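Local coordinates for ABC transporter substrate-binding protein (Vibrio cholerae, PDB 3LKV), which probably serves as the periplasmic substrate-binding component of an ABC transporter, holding a bound phenylalanine in its ligand pocket, at residues G32-K36 and G37-G41; V59-A62 and R63-G67; K162-A165 and A166-I170. One frame throughout, in Å; residues are numbered along the deposited sequence.

Contact 1: G32-K36 and G37-G41; sequences GLKAK and GYEEG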
ATOM      1  N   GLY A  32       6.096  -6.414  10.101  1.00 21.61           N
ATOM      2  CA  GLY A  32       6.296  -6.809  11.487  1.00 21.43           C
ATOM      3  C   GLY A  32       5.082  -6.459  12.342  1.00 21.17           C
ATOM      4  O   GLY A  32       4.700  -7.231  13.230  1.00 20.03           O
ATOM      5  N   LEU A  33       4.463  -5.311  12.073  1.00 20.42           N
ATOM      6  CA  LEU A  33       3.229  -4.938  12.816  1.00 20.59           C
ATOM      7  C   LEU A  33       2.104  -5.938  12.504  1.00 21.69           C
ATOM      8  O   LEU A  33       1.435  -6.423  13.401  1.00 20.24           O
ATOM      9  CB  LEU A  33       2.790  -3.525  12.481  1.00 19.97           C
ATOM     10  CG  LEU A  33       3.619  -2.444  13.173  1.00 17.92           C
ATOM     11  CD1 LEU A  33       3.247  -1.106  12.642  1.00 18.32           C
ATOM     12  CD2 LEU A  33       3.387  -2.543  14.703  1.00 18.89           C
ATOM     13  N   LYS A  34       1.982  -6.326  11.248  1.00 22.79           N
ATOM     14  CA  LYS A  34       1.020  -7.361  10.883  1.00 25.70           C
ATOM     15  C   LYS A  34       1.249  -8.650  11.674  1.00 24.82           C
ATOM     16  O   LYS A  34       0.318  -9.170  12.245  1.00 24.50           O
ATOM     17  CB  LYS A  34       1.129  -7.680   9.391  1.00 26.89           C
ATOM     18  CG  LYS A  34       0.005  -8.610   8.857  1.00 30.92           C
ATOM     19  CD  LYS A  34      -0.095  -8.416   7.312  1.00 36.77           C
ATOM     20  CE  LYS A  34      -1.400  -8.936   6.708  1.00 40.68           C
ATOM     21  NZ  LYS A  34      -1.581 -10.379   7.017  1.00 42.64           N
ATOM     22  N   ALA A  35       2.479  -9.145  11.706  1.00 24.26           N
ATOM     23  CA  ALA A  35       2.778 -10.354  12.472  1.00 25.42           C
ATOM     24  C   ALA A  35       2.464 -10.162  13.968  1.00 26.46           C
ATOM     25  O   ALA A  35       2.138 -11.105  14.645  1.00 26.99           O
ATOM     26  CB  ALA A  35       4.263 -10.831  12.231  1.00 24.62           C
ATOM     27  N   LYS A  36       2.498  -8.935  14.484  1.00 27.14           N
ATOM     28  CA  LYS A  36       2.108  -8.683  15.889  1.00 27.40           C
ATOM     29  C   LYS A  36       0.599  -8.489  16.081  1.00 27.88           C
ATOM     30  O   LYS A  36       0.180  -8.118  17.164  1.00 29.16           O
ATOM     31  CB  LYS A  36       2.806  -7.420  16.437  1.00 27.69           C
ATOM     32  CG  LYS A  36       4.352  -7.452  16.522  1.00 30.35           C
ATOM     33  CD  LYS A  36       4.771  -8.399  17.610  1.00 34.86           C
ATOM     34  CE  LYS A  36       6.221  -8.255  17.960  1.00 37.61           C
ATOM     35  NZ  LYS A  36       6.397  -8.786  19.339  1.00 40.17           N
ATOM     36  N   GLY A  37      -0.215  -8.718  15.054  1.00 28.12           N
ATOM     37  CA  GLY A  37      -1.657  -8.493  15.138  1.00 27.92           C
ATOM     38  C   GLY A  37      -2.172  -7.090  14.813  1.00 28.32           C
ATOM     39  O   GLY A  37      -3.351  -6.800  15.044  1.00 28.67           O
ATOM     40  N   TYR A  38      -1.320  -6.199  14.279  1.00 27.52           N
ATOM     41  CA  TYR A  38      -1.772  -4.875  13.815  1.00 26.07           C
ATOM     42  C   TYR A  38      -1.833  -4.823  12.277  1.00 25.81           C
ATOM     43  O   TYR A  38      -0.798  -4.805  11.606  1.00 24.60           O
ATOM     44  CB  TYR A  38      -0.905  -3.753  14.363  1.00 25.62           C
ATOM     45  CG  TYR A  38      -0.922  -3.696  15.876  1.00 25.43           C
ATOM     46  CD1 TYR A  38      -1.925  -3.053  16.569  1.00 24.29           C
ATOM     47  CD2 TYR A  38       0.037  -4.354  16.600  1.00 26.36           C
ATOM     48  CE1 TYR A  38      -1.951  -3.061  17.965  1.00 27.27           C
ATOM     49  CE2 TYR A  38       0.032  -4.344  17.979  1.00 27.09           C
ATOM     50  CZ  TYR A  38      -0.959  -3.716  18.651  1.00 27.16           C
ATOM     51  OH  TYR A  38      -0.881  -3.753  20.010  1.00 30.28           O
ATOM     52  N   GLU A  39      -3.051  -4.791  11.746  1.00 24.80           N
ATOM     53  CA  GLU A  39      -3.281  -4.901  10.327  1.00 26.39           C
ATOM     54  C   GLU A  39      -4.016  -3.690   9.810  1.00 24.58           C
ATOM     55  O   GLU A  39      -5.079  -3.321  10.338  1.00 21.97           O
ATOM     56  CB  GLU A  39      -4.188  -6.088  10.006  1.00 27.01           C
ATOM     57  CG  GLU A  39      -3.562  -7.416   9.829  1.00 35.08           C
ATOM     58  CD  GLU A  39      -4.632  -8.445   9.315  1.00 41.58           C
ATOM     59  OE1 GLU A  39      -5.084  -8.310   8.144  1.00 46.02           O
ATOM     60  OE2 GLU A  39      -5.045  -9.347  10.087  1.00 43.78           O
ATOM     61  N   GLU A  40      -3.513  -3.179   8.701  1.00 24.97           N
ATOM     62  CA  GLU A  40      -4.104  -2.038   8.026  1.00 26.01           C
ATOM     63  C   GLU A  40      -5.458  -2.440   7.558  1.00 24.52           C
ATOM     64  O   GLU A  40      -5.630  -3.532   7.101  1.00 26.11           O
ATOM     65  CB  GLU A  40      -3.309  -1.686   6.793  1.00 27.18           C
ATOM     66  CG  GLU A  40      -2.078  -0.845   7.033  1.00 32.10           C
ATOM     67  CD  GLU A  40      -1.676  -0.142   5.729  1.00 36.44           C
ATOM     68  OE1 GLU A  40      -1.204  -0.869   4.830  1.00 39.24           O
ATOM     69  OE2 GLU A  40      -1.924   1.089   5.596  1.00 38.18           O
ATOM     70  N   GLY A  41      -6.431  -1.583   7.677  1.00 23.35           N
ATOM     71  CA  GLY A  41      -7.792  -1.961   7.318  1.00 23.06           C
ATOM     72  C   GLY A  41      -8.603  -2.511   8.480  1.00 22.44           C
ATOM     73  O   GLY A  41      -9.823  -2.561   8.418  1.00 22.11           O
TER
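Tyr-38 folds back against the last turn of helix 20-35 just after the chain has left it. Its CB sits 3.7 Å from Leu-33 O and 4.2 Å from Leu-33 CB. With CG anti to its own carbonyl carbon (chi1 -61°), the ring lies back beside the helix end: CD2 lies 4.1 Å from Lys-36 CB, with Leu-33 O near the ring plane at its edge, and CE2 approaches Lys-36 O obliquely. The phenol OH, at the tip, leaves these residues behind and hydrogen-bonds to Glu-259, while Leu-258 and Leu-44 also touch the side chain. On the solvent side Lys-34 and Glu-39 cross at a slant, the CG atoms of the two residues 3.9 Å apart; Lys-34 NZ stays 4.2 Å from Glu-39 OE1, too far for a salt bridge, so any attraction should be modest. The side chain of Asn-43 hydrogen-bonds to Gly-37 O and Glu-39 N. Two backbone bonds close the helix, Tyr-38 N to Leu-33 O (2.9 Å) and Gly-37 N to Lys-34 O (2.9 Å). With positive phi (87°) at Gly-37 as the C-prime residue, this is a Schellman motif, turning the chain from helix 20-35 toward strand 44-50.

Contact 2: V59-A62 and R63-G67; sequences VQIA and RQFVG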
ATOM      1  N   VAL A  59      10.179  19.188   9.320  1.00 16.08           N
ATOM      2  CA  VAL A  59       9.624  19.915  10.449  1.00 16.94           C
ATOM      3  C   VAL A  59       8.102  20.029  10.286  1.00 18.22           C
ATOM      4  O   VAL A  59       7.341  19.760  11.219  1.00 17.04           O
ATOM      5  CB  VAL A  59      10.280  21.296  10.558  1.00 17.36           C
ATOM      6  CG1 VAL A  59       9.500  22.253  11.562  1.00 16.96           C
ATOM      7  CG2 VAL A  59      11.765  21.104  10.948  1.00 13.59           C
ATOM      8  N   GLN A  60       7.642  20.326   9.077  1.00 18.43           N
ATOM      9  CA  GLN A  60       6.203  20.428   8.871  1.00 20.59           C
ATOM     10  C   GLN A  60       5.459  19.121   9.063  1.00 20.15           C
ATOM     11  O   GLN A  60       4.347  19.104   9.545  1.00 20.72           O
ATOM     12  CB  GLN A  60       5.940  21.074   7.501  1.00 21.88           C
ATOM     13  CG  GLN A  60       6.261  22.575   7.661  1.00 27.37           C
ATOM     14  CD  GLN A  60       6.179  23.399   6.404  1.00 34.92           C
ATOM     15  OE1 GLN A  60       6.498  22.918   5.319  1.00 38.50           O
ATOM     16  NE2 GLN A  60       5.768  24.689   6.556  1.00 32.02           N
ATOM     17  N   ILE A  61       6.090  18.024   8.668  1.00 19.96           N
ATOM     18  CA  ILE A  61       5.524  16.715   8.858  1.00 19.63           C
ATOM     19  C   ILE A  61       5.383  16.443  10.358  1.00 19.25           C
ATOM     20  O   ILE A  61       4.307  16.039  10.823  1.00 19.60           O
ATOM     21  CB  ILE A  61       6.363  15.649   8.195  1.00 19.58           C
ATOM     22  CG1 ILE A  61       6.150  15.700   6.688  1.00 19.46           C
ATOM     23  CG2 ILE A  61       6.024  14.264   8.716  1.00 17.92           C
ATOM     24  CD1 ILE A  61       7.208  14.887   5.941  1.00 15.75           C
ATOM     25  N   ALA A  62       6.451  16.705  11.106  1.00 17.85           N
ATOM     26  CA  ALA A  62       6.437  16.490  12.560  1.00 17.87           C
ATOM     27  C   ALA A  62       5.305  17.276  13.208  1.00 17.89           C
ATOM     28  O   ALA A  62       4.530  16.722  14.014  1.00 18.41           O
ATOM     29  CB  ALA A  62       7.835  16.830  13.203  1.00 16.52           C
ATOM     30  N   ARG A  63       5.134  18.529  12.823  1.00 18.45           N
ATOM     31  CA  ARG A  63       4.080  19.361  13.420  1.00 19.71           C
ATOM     32  C   ARG A  63       2.673  18.859  13.040  1.00 18.98           C
ATOM     33  O   ARG A  63       1.779  18.864  13.862  1.00 18.45           O
ATOM     34  CB  ARG A  63       4.208  20.839  13.012  1.00 19.81           C
ATOM     35  CG  ARG A  63       5.568  21.439  13.448  1.00 21.47           C
ATOM     36  CD  ARG A  63       5.778  22.830  12.856  1.00 20.16           C
ATOM     37  NE  ARG A  63       6.966  23.422  13.428  1.00 19.51           N
ATOM     38  CZ  ARG A  63       7.593  24.488  12.967  1.00 20.27           C
ATOM     39  NH1 ARG A  63       7.155  25.125  11.899  1.00 20.70           N
ATOM     40  NH2 ARG A  63       8.685  24.921  13.588  1.00 21.92           N
ATOM     41  N   GLN A  64       2.491  18.446  11.797  1.00 19.26           N
ATOM     42  CA  GLN A  64       1.171  17.977  11.347  1.00 19.88           C
ATOM     43  C   GLN A  64       0.847  16.693  12.063  1.00 19.12           C
ATOM     44  O   GLN A  64      -0.249  16.537  12.568  1.00 18.05           O
ATOM     45  CB  GLN A  64       1.219  17.660   9.857  1.00 21.46           C
ATOM     46  CG  GLN A  64      -0.159  17.371   9.242  1.00 28.73           C
ATOM     47  CD  GLN A  64      -0.157  17.775   7.755  1.00 36.74           C
ATOM     48  OE1 GLN A  64       0.782  17.457   6.981  1.00 41.67           O
ATOM     49  NE2 GLN A  64      -1.181  18.522   7.361  1.00 45.06           N
ATOM     50  N   PHE A  65       1.824  15.776  12.108  1.00 18.30           N
ATOM     51  CA  PHE A  65       1.586  14.484  12.748  1.00 19.81           C
ATOM     52  C   PHE A  65       1.306  14.655  14.233  1.00 20.95           C
ATOM     53  O   PHE A  65       0.385  14.025  14.776  1.00 21.18           O
ATOM     54  CB  PHE A  65       2.778  13.527  12.602  1.00 19.15           C
ATOM     55  CG  PHE A  65       2.828  12.758  11.312  1.00 19.02           C
ATOM     56  CD1 PHE A  65       1.731  12.603  10.494  1.00 23.06           C
ATOM     57  CD2 PHE A  65       3.993  12.123  10.949  1.00 17.24           C
ATOM     58  CE1 PHE A  65       1.821  11.872   9.283  1.00 22.26           C
ATOM     59  CE2 PHE A  65       4.058  11.370   9.785  1.00 18.69           C
ATOM     60  CZ  PHE A  65       2.979  11.260   8.965  1.00 20.09           C
ATOM     61  N   VAL A  66       2.084  15.497  14.907  1.00 21.36           N
ATOM     62  CA  VAL A  66       1.816  15.701  16.332  1.00 21.89           C
ATOM     63  C   VAL A  66       0.394  16.237  16.581  1.00 22.59           C
ATOM     64  O   VAL A  66      -0.211  15.882  17.531  1.00 22.75           O
ATOM     65  CB  VAL A  66       2.868  16.590  17.026  1.00 21.18           C
ATOM     66  CG1 VAL A  66       2.325  17.063  18.414  1.00 20.58           C
ATOM     67  CG2 VAL A  66       4.188  15.794  17.136  1.00 19.05           C
ATOM     68  N   GLY A  67      -0.123  17.059  15.691  1.00 24.50           N
ATOM     69  CA  GLY A  67      -1.460  17.587  15.860  1.00 25.09           C
ATOM     70  C   GLY A  67      -2.589  16.586  15.595  1.00 26.73           C
ATOM     71  O   GLY A  67      -3.691  16.908  15.861  1.00 26.47           O
TER
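Val-59 and Arg-63, one helical turn apart, lie side by side and point the same way. Val-59 CG1 rests over the centre of one guanidinium face, 3.3 Å from Arg-63 CZ, a packing of a methyl on the flat face, with the N-H groups pointing out in the guanidinium plane, away from the contact. The Arg-63 chain runs extended from CG to NE, which carries the flat group back along the helix to that methyl. The apolar pair lies on the buried side: Ile-61 CG2 meets the Phe-65 ring at CE2 (3.7 Å) and CD2.

Helix 55-66 packs on the parallel sheet of one lobe of this periplasmic-binding-protein fold, with Phe-65 reaching Ala-12 and Ser-14 of strand 9-15 and Leu-73 of strand 72-76. Ala-62 faces helix 78-87, touching Ala-83, Leu-84 and Ala-87.

The polar contacts are main-chain bonds of the alpha-helical i to i+4 kind. Phe-65 N reaches Ile-61 O at 2.8 Å, and Arg-63 N bonds to Val-59 O at 3.0 Å. Gln-64 N to Gln-60 O and Val-66 N to Ala-62 O (2.9 Å) continue the series. Among the side-chain polar groups, Gln-64 OE1 hydrogen-bonds to Thr-8 of the second subunit.

Contact 3: K162-A165 and A166-I170; sequences KLSA and AKHGI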
ATOM      1  N   LYS A 162      37.568   9.187   9.948  1.00 32.73           N
ATOM      2  CA  LYS A 162      38.829   9.927  10.109  1.00 34.61           C
ATOM      3  C   LYS A 162      39.801   9.217  11.052  1.00 35.43           C
ATOM      4  O   LYS A 162      40.990   9.130  10.750  1.00 36.02           O
ATOM      5  CB  LYS A 162      38.595  11.368  10.584  1.00 35.58           C
ATOM      6  CG  LYS A 162      38.039  12.361   9.463  1.00 38.48           C
ATOM      7  CD  LYS A 162      37.668  13.790  10.053  1.00 43.26           C
ATOM      8  CE  LYS A 162      36.656  14.638   9.211  1.00 45.31           C
ATOM      9  NZ  LYS A 162      37.255  15.500   8.069  1.00 45.90           N
ATOM     10  N   LEU A 163      39.291   8.683  12.156  1.00 35.65           N
ATOM     11  CA  LEU A 163      40.100   7.870  13.057  1.00 36.88           C
ATOM     12  C   LEU A 163      40.579   6.572  12.400  1.00 36.74           C
ATOM     13  O   LEU A 163      41.711   6.143  12.581  1.00 35.87           O
ATOM     14  CB  LEU A 163      39.348   7.539  14.357  1.00 37.17           C
ATOM     15  CG  LEU A 163      38.937   8.741  15.273  1.00 40.51           C
ATOM     16  CD1 LEU A 163      38.027   8.253  16.477  1.00 40.67           C
ATOM     17  CD2 LEU A 163      40.140   9.637  15.794  1.00 40.42           C
ATOM     18  N   SER A 164      39.714   5.919  11.652  1.00 37.27           N
ATOM     19  CA  SER A 164      40.112   4.656  11.056  1.00 37.60           C
ATOM     20  C   SER A 164      41.054   4.811   9.834  1.00 37.58           C
ATOM     21  O   SER A 164      41.971   3.998   9.646  1.00 37.40           O
ATOM     22  CB  SER A 164      38.892   3.823  10.712  1.00 37.58           C
ATOM     23  OG  SER A 164      39.335   2.708   9.987  1.00 39.82           O
ATOM     24  N   ALA A 165      40.848   5.850   9.032  1.00 37.71           N
ATOM     25  CA  ALA A 165      41.776   6.168   7.917  1.00 37.97           C
ATOM     26  C   ALA A 165      43.180   6.417   8.453  1.00 38.24           C
ATOM     27  O   ALA A 165      44.143   5.791   7.989  1.00 37.58           O
ATOM     28  CB  ALA A 165      41.310   7.369   7.144  1.00 36.98           C
ATOM     29  N   ALA A 166      43.281   7.294   9.453  1.00 38.83           N
ATOM     30  CA  ALA A 166      44.560   7.585  10.124  1.00 39.29           C
ATOM     31  C   ALA A 166      45.211   6.329  10.758  1.00 39.43           C
ATOM     32  O   ALA A 166      46.399   6.089  10.559  1.00 39.13           O
ATOM     33  CB  ALA A 166      44.390   8.692  11.188  1.00 39.63           C
ATOM     34  N   LYS A 167      44.444   5.530  11.502  1.00 39.26           N
ATOM     35  CA  LYS A 167      44.967   4.261  12.039  1.00 39.23           C
ATOM     36  C   LYS A 167      45.602   3.351  10.965  1.00 38.15           C
ATOM     37  O   LYS A 167      46.575   2.674  11.242  1.00 38.60           O
ATOM     38  CB  LYS A 167      43.872   3.474  12.771  1.00 39.78           C
ATOM     39  CG  LYS A 167      44.215   2.005  12.996  1.00 42.81           C
ATOM     40  CD  LYS A 167      43.172   1.220  13.816  1.00 46.90           C
ATOM     41  CE  LYS A 167      43.713  -0.186  14.153  1.00 48.34           C
ATOM     42  NZ  LYS A 167      42.598  -1.075  14.527  1.00 49.64           N
ATOM     43  N   HIS A 168      45.046   3.331   9.756  1.00 36.94           N
ATOM     44  CA  HIS A 168      45.539   2.461   8.691  1.00 36.26           C
ATOM     45  C   HIS A 168      46.454   3.150   7.671  1.00 34.59           C
ATOM     46  O   HIS A 168      46.797   2.572   6.639  1.00 33.99           O
ATOM     47  CB  HIS A 168      44.354   1.734   8.016  1.00 36.57           C
ATOM     48  CG  HIS A 168      43.809   0.609   8.851  1.00 39.07           C
ATOM     49  ND1 HIS A 168      44.167  -0.709   8.654  1.00 42.94           N
ATOM     50  CD2 HIS A 168      42.983   0.619   9.925  1.00 41.31           C
ATOM     51  CE1 HIS A 168      43.568  -1.464   9.562  1.00 44.78           C
ATOM     52  NE2 HIS A 168      42.849  -0.682  10.348  1.00 43.83           N
ATOM     53  N   GLY A 169      46.872   4.367   7.971  1.00 33.10           N
ATOM     54  CA  GLY A 169      47.742   5.118   7.071  1.00 32.75           C
ATOM     55  C   GLY A 169      47.140   5.521   5.729  1.00 32.29           C
ATOM     56  O   GLY A 169      47.857   5.681   4.761  1.00 31.80           O
ATOM     57  N   ILE A 170      45.829   5.711   5.675  1.00 31.67           N
ATOM     58  CA  ILE A 170      45.110   6.015   4.445  1.00 31.01           C
ATOM     59  C   ILE A 170      44.673   7.475   4.490  1.00 30.56           C
ATOM     60  O   ILE A 170      44.082   7.938   5.467  1.00 31.49           O
ATOM     61  CB  ILE A 170      43.874   5.075   4.283  1.00 31.38           C
ATOM     62  CG1 ILE A 170      44.347   3.649   3.983  1.00 32.12           C
ATOM     63  CG2 ILE A 170      42.924   5.536   3.189  1.00 28.92           C
ATOM     64  CD1 ILE A 170      43.254   2.626   4.194  1.00 31.85           C
TER
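A Schellman motif ends helix 152-167 inside the beta-alpha-beta unit formed with strands 142-147 and 171-176, and one of its two bonds joins Ile-170 N to Ala-165 O at 2.9 Å. Its companion, Gly-169 N to Ala-166 O at 3.1 Å, lies within the turn, where Gly-169 is the C-prime residue with phi 66°. Upstream the ordinary helical bonds still hold: Ala-166 N to Lys-162 O at 3.2 Å and Lys-167 N to Leu-163 O at 3.0 Å. At His-168, the first residue to leave helical geometry, N bonds to Ser-164 O at 3.1 Å and only weakly to Ala-165 O.

The His-168 imidazole turns its edge to the helix end, CD2 lying 3.5 Å from Ser-164 O, which is in the plane of the ring. Its CG is anti to the carbonyl carbon (chi1 -76°), which swings the ring back alongside the last turn. Ile-170 points its CB toward the helix, 4.5 Å from Ala-165 CB, and both residues are buried: Ile-170 touches Val-130 of helix 126-136, Ala-165 touches Leu-172 of strand 171-176.

Beyond the two segments, Glu-127 accepts hydrogen bonds from Ser-164 OG and His-168 NE2 and forms a salt bridge with Lys-167, while His-168 ND1 pairs with Lys-134 NZ. Both ring nitrogens are therefore engaged, which fixes the rotation of the imidazole, and the carboxylate of Glu-127 probably offsets much of the positive charge gathered at this helix end.

Overall arrangement
All three contacts are local, but they sit at different points of the fold. Contact 1 lies at the surface, whereas contacts 2 and 3 are partly buried. Contacts 1 and 2 belong to helices flanking the same parallel sheet, their centres about 24 Å apart; contact 3 lies beside the mixed sheet, on the opposite side of the chain's centre, with its centre about 45 Å from that of contact 1. Contacts 1 and 3 share the Schellman ending with a positive-phi glycine, yet the first surrounds it with a tyrosine and a lysine and glutamate too far apart to pair, the third with a network centred on an outside glutamate. Residues 59-67 instead rely on regular helical bonding, an isoleucine-phenylalanine pair and a valine methyl on a guanidinium face.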